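Local coordinates for Slr1964 protein (PDB 4JDX), which accelerates the return of the active orange carotenoid protein to its resting form, speeding fluorescence recovery after photoprotective quenching in cyanobacteria, at residues A25-A30 / S78-V83; Q32-G37 / R66-G71; E96-L101 / S107-L112. All coordinates share one frame; numbering follows the deposited sequence.

Interaction 1 of 3, residues A25-A30 / S78-V83; sequences ALFRKA and SVIIFV
The Phe27 ring reaches out from helix 17-47 and meets two aliphatic side chains at its far end, both approaching obliquely to the ring plane. Val83 CG1 is the nearer, 3.7 Å from Phe27 CZ, and it also lies 4.0 Å from Phe27 CE1, sitting beside the CE1-CZ bond. Ile80 brings its CG1 methylene to 4.2 Å from the same Phe27 CZ, a looser touch. With the ring of Phe84 the Phe27 ring makes a further meeting, the two planes inclined by about 50°. Phe27 carries chi1 at -94°, away from a staggered value, and the ring end swings nearer to residues 78-83 than its CB would suggest. The CB of Val83 points toward helix 17-47, and CG1, set anti to its backbone N (chi1 174°), is the branch that touches; the side chain runs at about a right angle to Phe27. Leu87 on helix 80-89 also packs on Phe27, while Trp15 lies against Ile80. One phenylalanine of the long helix thus rests on the first turn of helix 80-89, purely apolar packing of the kind that builds the core of an all-helical fold.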
loop_
_atom_site.group_PDB
_atom_site.type_symbol
_atom_site.label_atom_id
_atom_site.label_comp_id
_atom_site.label_asym_id
_atom_site.label_seq_id
_atom_site.Cartn_x
_atom_site.Cartn_y
_atom_site.Cartn_z
ATOM N N ALA A 25 18.322 11.772 -19.389
ATOM C CA ALA A 25 17.469 12.922 -19.127
ATOM C C ALA A 25 16.025 12.580 -19.471
ATOM O O ALA A 25 15.090 13.066 -18.833
ATOM C CB ALA A 25 17.941 14.125 -19.932
ATOM N N LEU A 26 15.851 11.731 -20.476
ATOM C CA LEU A 26 14.521 11.328 -20.911
ATOM C C LEU A 26 13.941 10.288 -19.955
ATOM O O LEU A 26 12.734 10.258 -19.716
ATOM C CB LEU A 26 14.564 10.777 -22.337
ATOM C CG LEU A 26 13.213 10.327 -22.892
ATOM C CD1 LEU A 26 12.166 11.425 -22.710
ATOM C CD2 LEU A 26 13.346 9.934 -24.357
ATOM N N PHE A 27 14.809 9.442 -19.406
ATOM C CA PHE A 27 14.403 8.469 -18.394
ATOM C C PHE A 27 13.802 9.174 -17.188
ATOM O O PHE A 27 12.708 8.840 -16.740
ATOM C CB PHE A 27 15.600 7.631 -17.934
ATOM C CG PHE A 27 15.764 6.332 -18.678
ATOM C CD1 PHE A 27 15.105 6.103 -19.871
ATOM C CD2 PHE A 27 16.575 5.333 -18.168
ATOM C CE1 PHE A 27 15.260 4.906 -20.545
ATOM C CE2 PHE A 27 16.729 4.135 -18.838
ATOM C CZ PHE A 27 16.071 3.922 -20.025
ATOM N N ARG A 28 14.529 10.153 -16.662
ATOM C CA ARG A 28 14.076 10.897 -15.497
ATOM C C ARG A 28 12.754 11.599 -15.788
ATOM O O ARG A 28 11.858 11.626 -14.950
ATOM C CB ARG A 28 15.138 11.915 -15.082
ATOM C CG ARG A 28 16.435 11.280 -14.608
ATOM C CD ARG A 28 17.400 12.321 -14.068
ATOM N NE ARG A 28 18.031 13.095 -15.135
ATOM C CZ ARG A 28 19.249 12.871 -15.622
ATOM N NH1 ARG A 28 20.006 11.890 -15.145
ATOM N NH2 ARG A 28 19.720 13.638 -16.596
ATOM N N LYS A 29 12.641 12.158 -16.988
ATOM C CA LYS A 29 11.427 12.846 -17.407
ATOM C C LYS A 29 10.236 11.893 -17.356
ATOM O O LYS A 29 9.198 12.208 -16.774
ATOM C CB LYS A 29 11.600 13.377 -18.828
ATOM C CG LYS A 29 10.617 14.461 -19.222
ATOM C CD LYS A 29 10.808 14.846 -20.679
ATOM C CE LYS A 29 10.215 16.206 -20.991
ATOM N NZ LYS A 29 11.253 17.278 -20.978
ATOM N N ALA A 30 10.400 10.724 -17.971
ATOM C CA ALA A 30 9.362 9.699 -17.995
ATOM C C ALA A 30 9.038 9.247 -16.577
ATOM O O ALA A 30 7.874 9.059 -16.219
ATOM C CB ALA A 30 9.819 8.511 -18.832
ATOM N N SER A 78 21.701 -4.083 -22.637
ATOM C CA SER A 78 20.983 -5.306 -22.975
ATOM C C SER A 78 19.481 -5.085 -23.153
ATOM O O SER A 78 18.839 -5.767 -23.953
ATOM C CB SER A 78 21.215 -6.360 -21.892
ATOM O OG SER A 78 20.624 -5.964 -20.668
ATOM N N VAL A 79 18.927 -4.135 -22.409
ATOM C CA VAL A 79 17.481 -3.929 -22.385
ATOM C C VAL A 79 17.056 -2.479 -22.621
ATOM O O VAL A 79 15.868 -2.203 -22.790
ATOM C CB VAL A 79 16.896 -4.380 -21.032
ATOM C CG1 VAL A 79 17.133 -5.871 -20.826
ATOM C CG2 VAL A 79 17.502 -3.566 -19.892
ATOM N N ILE A 80 18.018 -1.560 -22.641
ATOM C CA ILE A 80 17.707 -0.135 -22.736
ATOM C C ILE A 80 16.790 0.170 -23.917
ATOM O O ILE A 80 15.932 1.051 -23.835
ATOM C CB ILE A 80 18.986 0.719 -22.850
ATOM C CG1 ILE A 80 18.633 2.209 -22.845
ATOM C CG2 ILE A 80 19.770 0.351 -24.105
ATOM C CD1 ILE A 80 19.835 3.121 -22.709
ATOM N N ILE A 81 16.970 -0.564 -25.008
ATOM C CA ILE A 81 16.128 -0.397 -26.190
ATOM C C ILE A 81 14.714 -0.897 -25.914
ATOM O O ILE A 81 13.734 -0.288 -26.342
ATOM C CB ILE A 81 16.691 -1.161 -27.404
ATOM C CG1 ILE A 81 18.030 -0.559 -27.833
ATOM C CG2 ILE A 81 15.700 -1.129 -28.566
ATOM C CD1 ILE A 81 17.910 0.824 -28.456
ATOM N N PHE A 82 14.618 -2.011 -25.196
ATOM C CA PHE A 82 13.327 -2.584 -24.838
ATOM C C PHE A 82 12.587 -1.645 -23.894
ATOM O O PHE A 82 11.370 -1.486 -23.986
ATOM C CB PHE A 82 13.516 -3.952 -24.169
ATOM C CG PHE A 82 14.186 -4.978 -25.051
ATOM C CD1 PHE A 82 14.123 -4.879 -26.429
ATOM C CD2 PHE A 82 14.877 -6.043 -24.498
ATOM C CE1 PHE A 82 14.736 -5.819 -27.237
ATOM C CE2 PHE A 82 15.492 -6.985 -25.303
ATOM C CZ PHE A 82 15.421 -6.873 -26.672
ATOM N N VAL A 83 13.337 -1.013 -22.997
ATOM C CA VAL A 83 12.757 -0.111 -22.010
ATOM C C VAL A 83 12.058 1.052 -22.700
ATOM O O VAL A 83 10.909 1.365 -22.391
ATOM C CB VAL A 83 13.830 0.445 -21.048
ATOM C CG1 VAL A 83 13.231 1.497 -20.116
ATOM C CG2 VAL A 83 14.474 -0.684 -20.249
#

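Interaction 2 of 3, residues Q32-G37 / R66-G71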
loop_
_atom_site.group_PDB
_atom_site.type_symbol
_atom_site.label_atom_id
_atom_site.label_comp_id
_atom_site.label_asym_id
_atom_site.label_seq_id
_atom_site.Cartn_x
_atom_site.Cartn_y
_atom_site.Cartn_z
ATOM N N GLN A 32 9.248 10.942 -13.845
ATOM C CA GLN A 32 8.415 11.962 -13.222
ATOM C C GLN A 32 6.982 11.875 -13.736
ATOM O O GLN A 32 6.032 12.081 -12.982
ATOM C CB GLN A 32 8.991 13.354 -13.482
ATOM C CG GLN A 32 10.310 13.603 -12.767
ATOM C CD GLN A 32 10.160 13.618 -11.258
ATOM O OE1 GLN A 32 9.118 14.004 -10.734
ATOM N NE2 GLN A 32 11.200 13.192 -10.548
ATOM N N ARG A 33 6.831 11.556 -15.019
ATOM C CA ARG A 33 5.507 11.425 -15.612
ATOM C C ARG A 33 4.763 10.250 -14.987
ATOM O O ARG A 33 3.545 10.296 -14.809
ATOM C CB ARG A 33 5.605 11.219 -17.125
ATOM C CG ARG A 33 6.129 12.416 -17.898
ATOM C CD ARG A 33 5.735 12.303 -19.355
ATOM N NE ARG A 33 6.135 13.465 -20.147
ATOM C CZ ARG A 33 7.016 13.447 -21.145
ATOM N NH1 ARG A 33 7.624 12.326 -21.509
ATOM N NH2 ARG A 33 7.292 14.567 -21.791
ATOM N N GLU A 34 5.499 9.195 -14.656
ATOM C CA GLU A 34 4.895 8.002 -14.085
ATOM C C GLU A 34 4.460 8.259 -12.643
ATOM O O GLU A 34 3.454 7.716 -12.185
ATOM C CB GLU A 34 5.863 6.821 -14.143
ATOM C CG GLU A 34 5.206 5.500 -13.800
ATOM C CD GLU A 34 6.071 4.303 -14.130
ATOM O OE1 GLU A 34 7.308 4.457 -14.201
ATOM O OE2 GLU A 34 5.507 3.204 -14.322
ATOM N N LEU A 35 5.221 9.085 -11.931
ATOM C CA LEU A 35 4.859 9.475 -10.576
ATOM C C LEU A 35 3.549 10.250 -10.588
ATOM O O LEU A 35 2.659 10.001 -9.776
ATOM C CB LEU A 35 5.950 10.342 -9.950
ATOM C CG LEU A 35 7.321 9.697 -9.742
ATOM C CD1 LEU A 35 8.272 10.696 -9.084
ATOM C CD2 LEU A 35 7.215 8.413 -8.926
ATOM N N ASP A 36 3.440 11.193 -11.517
ATOM C CA ASP A 36 2.246 12.019 -11.629
ATOM C C ASP A 36 1.015 11.165 -11.910
ATOM O O ASP A 36 -0.036 11.353 -11.295
ATOM C CB ASP A 36 2.425 13.070 -12.727
ATOM C CG ASP A 36 3.376 14.179 -12.321
ATOM O OD1 ASP A 36 3.553 14.396 -11.103
ATOM O OD2 ASP A 36 3.944 14.837 -13.215
ATOM N N GLY A 37 1.151 10.216 -12.829
ATOM C CA GLY A 37 0.052 9.333 -13.168
ATOM C C GLY A 37 -0.310 8.448 -11.991
ATOM O O GLY A 37 -1.480 8.314 -11.637
ATOM N N ARG A 66 5.076 -0.077 -7.323
ATOM C CA ARG A 66 6.296 0.436 -6.714
ATOM C C ARG A 66 7.490 -0.458 -7.039
ATOM O O ARG A 66 8.600 0.029 -7.259
ATOM C CB ARG A 66 6.134 0.553 -5.200
ATOM C CG ARG A 66 7.370 1.093 -4.509
ATOM C CD ARG A 66 7.071 1.570 -3.102
ATOM N NE ARG A 66 8.278 2.035 -2.422
ATOM C CZ ARG A 66 8.291 2.647 -1.242
ATOM N NH1 ARG A 66 7.156 2.882 -0.600
ATOM N NH2 ARG A 66 9.441 3.028 -0.706
ATOM N N HIS A 67 7.257 -1.766 -7.067
ATOM C CA HIS A 67 8.319 -2.720 -7.363
ATOM C C HIS A 67 8.679 -2.655 -8.843
ATOM O O HIS A 67 9.847 -2.763 -9.215
ATOM C CB HIS A 67 7.891 -4.141 -6.995
ATOM C CG HIS A 67 8.970 -5.162 -7.192
ATOM N ND1 HIS A 67 8.854 -6.203 -8.088
ATOM C CD2 HIS A 67 10.189 -5.293 -6.618
ATOM C CE1 HIS A 67 9.953 -6.937 -8.052
ATOM N NE2 HIS A 67 10.778 -6.405 -7.169
ATOM N N GLU A 68 7.659 -2.484 -9.675
ATOM C CA GLU A 68 7.834 -2.329 -11.113
ATOM C C GLU A 68 8.740 -1.139 -11.404
ATOM O O GLU A 68 9.719 -1.249 -12.143
ATOM C CB GLU A 68 6.472 -2.103 -11.772
ATOM C CG GLU A 68 6.519 -1.825 -13.266
ATOM C CD GLU A 68 5.170 -1.410 -13.819
ATOM O OE1 GLU A 68 4.160 -1.575 -13.105
ATOM O OE2 GLU A 68 5.119 -0.915 -14.964
ATOM N N ILE A 69 8.400 -0.006 -10.801
ATOM C CA ILE A 69 9.111 1.247 -11.027
ATOM C C ILE A 69 10.552 1.201 -10.526
ATOM O O ILE A 69 11.452 1.759 -11.153
ATOM C CB ILE A 69 8.376 2.418 -10.346
ATOM C CG1 ILE A 69 7.075 2.719 -11.096
ATOM C CG2 ILE A 69 9.268 3.659 -10.282
ATOM C CD1 ILE A 69 6.210 3.774 -10.440
ATOM N N ASP A 70 10.767 0.531 -9.399
ATOM C CA ASP A 70 12.097 0.432 -8.811
ATOM C C ASP A 70 13.114 -0.109 -9.813
ATOM O O ASP A 70 14.287 0.266 -9.778
ATOM C CB ASP A 70 12.070 -0.471 -7.573
ATOM C CG ASP A 70 11.420 0.196 -6.373
ATOM O OD1 ASP A 70 11.341 1.442 -6.345
ATOM O OD2 ASP A 70 10.995 -0.533 -5.452
ATOM N N GLY A 71 12.662 -0.981 -10.710
ATOM C CA GLY A 71 13.558 -1.640 -11.643
ATOM C C GLY A 71 13.214 -1.419 -13.106
ATOM O O GLY A 71 13.766 -2.084 -13.982
#
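Glu34 and Ile69 reach for each other from opposite directions, one from helix 17-47 and the other from helix 53-70, and overlap where they meet. Ile69 CG1 lies above the plane of the Glu34 carboxylate, 3.6 Å from Glu34 CD and almost equally far from its two oxygens. Ile69 CD1 continues back along the glutamate stem, 3.9 Å from Glu34 CG. An extended chain with CG anti to the backbone N (chi1 -169°) carries the Glu34 carboxylate straight across the gap between the helices. Here the two helices run antiparallel as the arms of a helical hairpin, their backbones closest at Glu34 and Ile69 with CA atoms 8.5 Å apart. The acid is buried, yet its oxygens have partners: OE1 is hydrogen-bonded to the Tyr73 hydroxyl, and OE2 forms a salt bridge with Lys72. The extended Glu68 chain brings its own carboxylate close, Glu34 OE2 standing 4.2 Å from Glu68 OE2; Lys72 bridges to both, which probably offsets the repulsion of two like charges. With an alanine here in place of Glu34, Tyr73 would probably lose this acceptor, Lys72 would be left with one acid fewer and Ile69 would face a gap. The second subunit also reaches this pair of helices, its Ile52 packing on Leu35 and its Trp56 on Arg66.

Interaction 3 of 3, residues E96-L101 / S107-L112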
loop_
_atom_site.group_PDB
_atom_site.type_symbol
_atom_site.label_atom_id
_atom_site.label_comp_id
_atom_site.label_asym_id
_atom_site.label_seq_id
_atom_site.Cartn_x
_atom_site.Cartn_y
_atom_site.Cartn_z
ATOM N N GLU A 96 8.500 11.784 -30.583
ATOM C CA GLU A 96 9.230 12.981 -30.988
ATOM C C GLU A 96 10.430 13.237 -30.074
ATOM O O GLU A 96 11.352 13.967 -30.436
ATOM C CB GLU A 96 8.302 14.202 -30.985
ATOM C CG GLU A 96 7.018 14.019 -31.787
ATOM C CD GLU A 96 5.888 13.437 -30.955
ATOM O OE1 GLU A 96 5.524 12.263 -31.184
ATOM O OE2 GLU A 96 5.367 14.151 -30.071
ATOM N N GLU A 97 10.414 12.622 -28.895
ATOM C CA GLU A 97 11.469 12.816 -27.906
ATOM C C GLU A 97 12.641 11.855 -28.121
ATOM O O GLU A 97 13.602 11.857 -27.350
ATOM C CB GLU A 97 10.896 12.637 -26.496
ATOM C CG GLU A 97 9.841 13.670 -26.133
ATOM C CD GLU A 97 9.205 13.422 -24.780
ATOM O OE1 GLU A 97 9.090 12.246 -24.375
ATOM O OE2 GLU A 97 8.820 14.409 -24.118
ATOM N N LEU A 98 12.560 11.048 -29.175
ATOM C CA LEU A 98 13.589 10.055 -29.473
ATOM C C LEU A 98 14.522 10.500 -30.598
ATOM O O LEU A 98 15.427 9.764 -30.987
ATOM C CB LEU A 98 12.930 8.735 -29.870
ATOM C CG LEU A 98 12.053 8.086 -28.800
ATOM C CD1 LEU A 98 11.276 6.913 -29.388
ATOM C CD2 LEU A 98 12.906 7.646 -27.618
ATOM N N THR A 99 14.309 11.710 -31.105
ATOM C CA THR A 99 15.000 12.174 -32.304
ATOM C C THR A 99 16.481 12.485 -32.079
ATOM O O THR A 99 17.196 12.813 -33.025
ATOM C CB THR A 99 14.322 13.432 -32.877
ATOM O OG1 THR A 99 14.401 14.494 -31.918
ATOM C CG2 THR A 99 12.863 13.154 -33.215
ATOM N N PHE A 100 16.942 12.384 -30.836
ATOM C CA PHE A 100 18.357 12.584 -30.538
ATOM C C PHE A 100 19.116 11.285 -30.791
ATOM O O PHE A 100 20.343 11.280 -30.914
ATOM C CB PHE A 100 18.556 13.049 -29.092
ATOM C CG PHE A 100 18.222 12.002 -28.064
ATOM C CD1 PHE A 100 19.184 11.108 -27.627
ATOM C CD2 PHE A 100 16.947 11.909 -27.538
ATOM C CE1 PHE A 100 18.879 10.145 -26.688
ATOM C CE2 PHE A 100 16.640 10.946 -26.598
ATOM C CZ PHE A 100 17.605 10.064 -26.173
ATOM N N LEU A 101 18.371 10.187 -30.884
ATOM C CA LEU A 101 18.955 8.877 -31.137
ATOM C C LEU A 101 19.231 8.650 -32.618
ATOM O O LEU A 101 18.663 9.324 -33.477
ATOM C CB LEU A 101 18.019 7.777 -30.640
ATOM C CG LEU A 101 17.772 7.724 -29.134
ATOM C CD1 LEU A 101 16.688 6.701 -28.830
ATOM C CD2 LEU A 101 19.066 7.400 -28.393
ATOM N N SER A 107 13.692 3.554 -35.138
ATOM C CA SER A 107 12.841 2.656 -35.907
ATOM C C SER A 107 12.565 1.373 -35.136
ATOM O O SER A 107 11.427 0.904 -35.077
ATOM C CB SER A 107 13.499 2.323 -37.248
ATOM O OG SER A 107 13.577 3.473 -38.071
ATOM N N LYS A 108 13.612 0.811 -34.544
ATOM C CA LYS A 108 13.498 -0.436 -33.800
ATOM C C LYS A 108 12.549 -0.256 -32.618
ATOM O O LYS A 108 11.681 -1.093 -32.369
ATOM C CB LYS A 108 14.877 -0.882 -33.309
ATOM C CG LYS A 108 14.881 -2.208 -32.567
ATOM C CD LYS A 108 14.473 -3.360 -33.473
ATOM C CE LYS A 108 14.659 -4.700 -32.779
ATOM N NZ LYS A 108 14.115 -5.836 -33.576
ATOM N N ILE A 109 12.716 0.851 -31.902
ATOM C CA ILE A 109 11.877 1.158 -30.751
ATOM C C ILE A 109 10.411 1.286 -31.151
ATOM O O ILE A 109 9.544 0.625 -30.581
ATOM C CB ILE A 109 12.333 2.465 -30.070
ATOM C CG1 ILE A 109 13.672 2.244 -29.361
ATOM C CG2 ILE A 109 11.282 2.956 -29.080
ATOM C CD1 ILE A 109 14.287 3.508 -28.797
ATOM N N LYS A 110 10.140 2.142 -32.131
ATOM C CA LYS A 110 8.781 2.346 -32.614
ATOM C C LYS A 110 8.158 1.020 -33.034
ATOM O O LYS A 110 6.986 0.759 -32.762
ATOM C CB LYS A 110 8.776 3.321 -33.793
ATOM C CG LYS A 110 9.222 4.726 -33.431
ATOM C CD LYS A 110 9.191 5.649 -34.634
ATOM C CE LYS A 110 9.692 7.034 -34.273
ATOM N NZ LYS A 110 9.509 8.006 -35.384
ATOM N N ALA A 111 8.958 0.183 -33.686
ATOM C CA ALA A 111 8.491 -1.102 -34.188
ATOM C C ALA A 111 8.048 -2.004 -33.041
ATOM O O ALA A 111 6.954 -2.570 -33.068
ATOM C CB ALA A 111 9.590 -1.782 -35.002
ATOM N N LEU A 112 8.904 -2.129 -32.033
ATOM C CA LEU A 112 8.619 -2.979 -30.881
ATOM C C LEU A 112 7.382 -2.497 -30.124
ATOM O O LEU A 112 6.612 -3.303 -29.600
ATOM C CB LEU A 112 9.828 -3.011 -29.941
ATOM C CG LEU A 112 11.099 -3.618 -30.539
ATOM C CD1 LEU A 112 12.293 -3.393 -29.618
ATOM C CD2 LEU A 112 10.902 -5.103 -30.829
#
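Ile109 divides its two branches between two leucines, and this apolar trio is the close-packed part of the contact. Its CG2 methyl lies 4.0 Å from Leu98 CD1, the side chains crossing obliquely; at the end of the other branch, Ile109 CD1 comes to 4.0 Å from Leu101 CD1, with Leu101 and Ile109 nearly perpendicular. Chi1 of -71° directs the two branches, setting CG1 anti to the carbonyl carbon and CG2 anti to the backbone N. All three residues are buried, and Ile81 and Phe84 of helix 80-89 also pack on Ile109. Leu98 and Leu101 are the two ends of a type I beta turn, closed by the bond from Leu101 N to Leu98 O at 3.0 Å, and both have their CB directed toward helix 103-114, the last of the chain. The loop is thereby folded back on the helix that follows it. Leu101 CG also sits 3.6 Å above one face of the Phe100 ring, offset toward the rim. Away from the trio the fit slackens: the Lys110 side chain comes no nearer than 5.0 Å to residues 96-101. Thr99, on the exposed side of the turn, gives the Glu96 carbonyl only a weak hydrogen bond.

Helix 17-47 serves both interaction 1 and interaction 2, whose centres lie about 13 Å apart; along the chain, interaction 2 is nested inside the loop that interaction 1 closes. Interaction 3 follows in series, its centre about 11 Å from that of interaction 1, and packs directly against it: Leu26 CD2 lies 3.6 Å from Glu97 O, and Ile81 O lies 3.9 Å from Ile109 CG1. Interactions 2 and 3 are farther apart, about 21 Å between centres, yet a salt bridge joins their segments, Arg33 NH2 to Glu97 OE2 at 2.8 Å. The long helix thus pairs with helix 53-70 at one place, where the second subunit approaches, and with helix 80-89 at another.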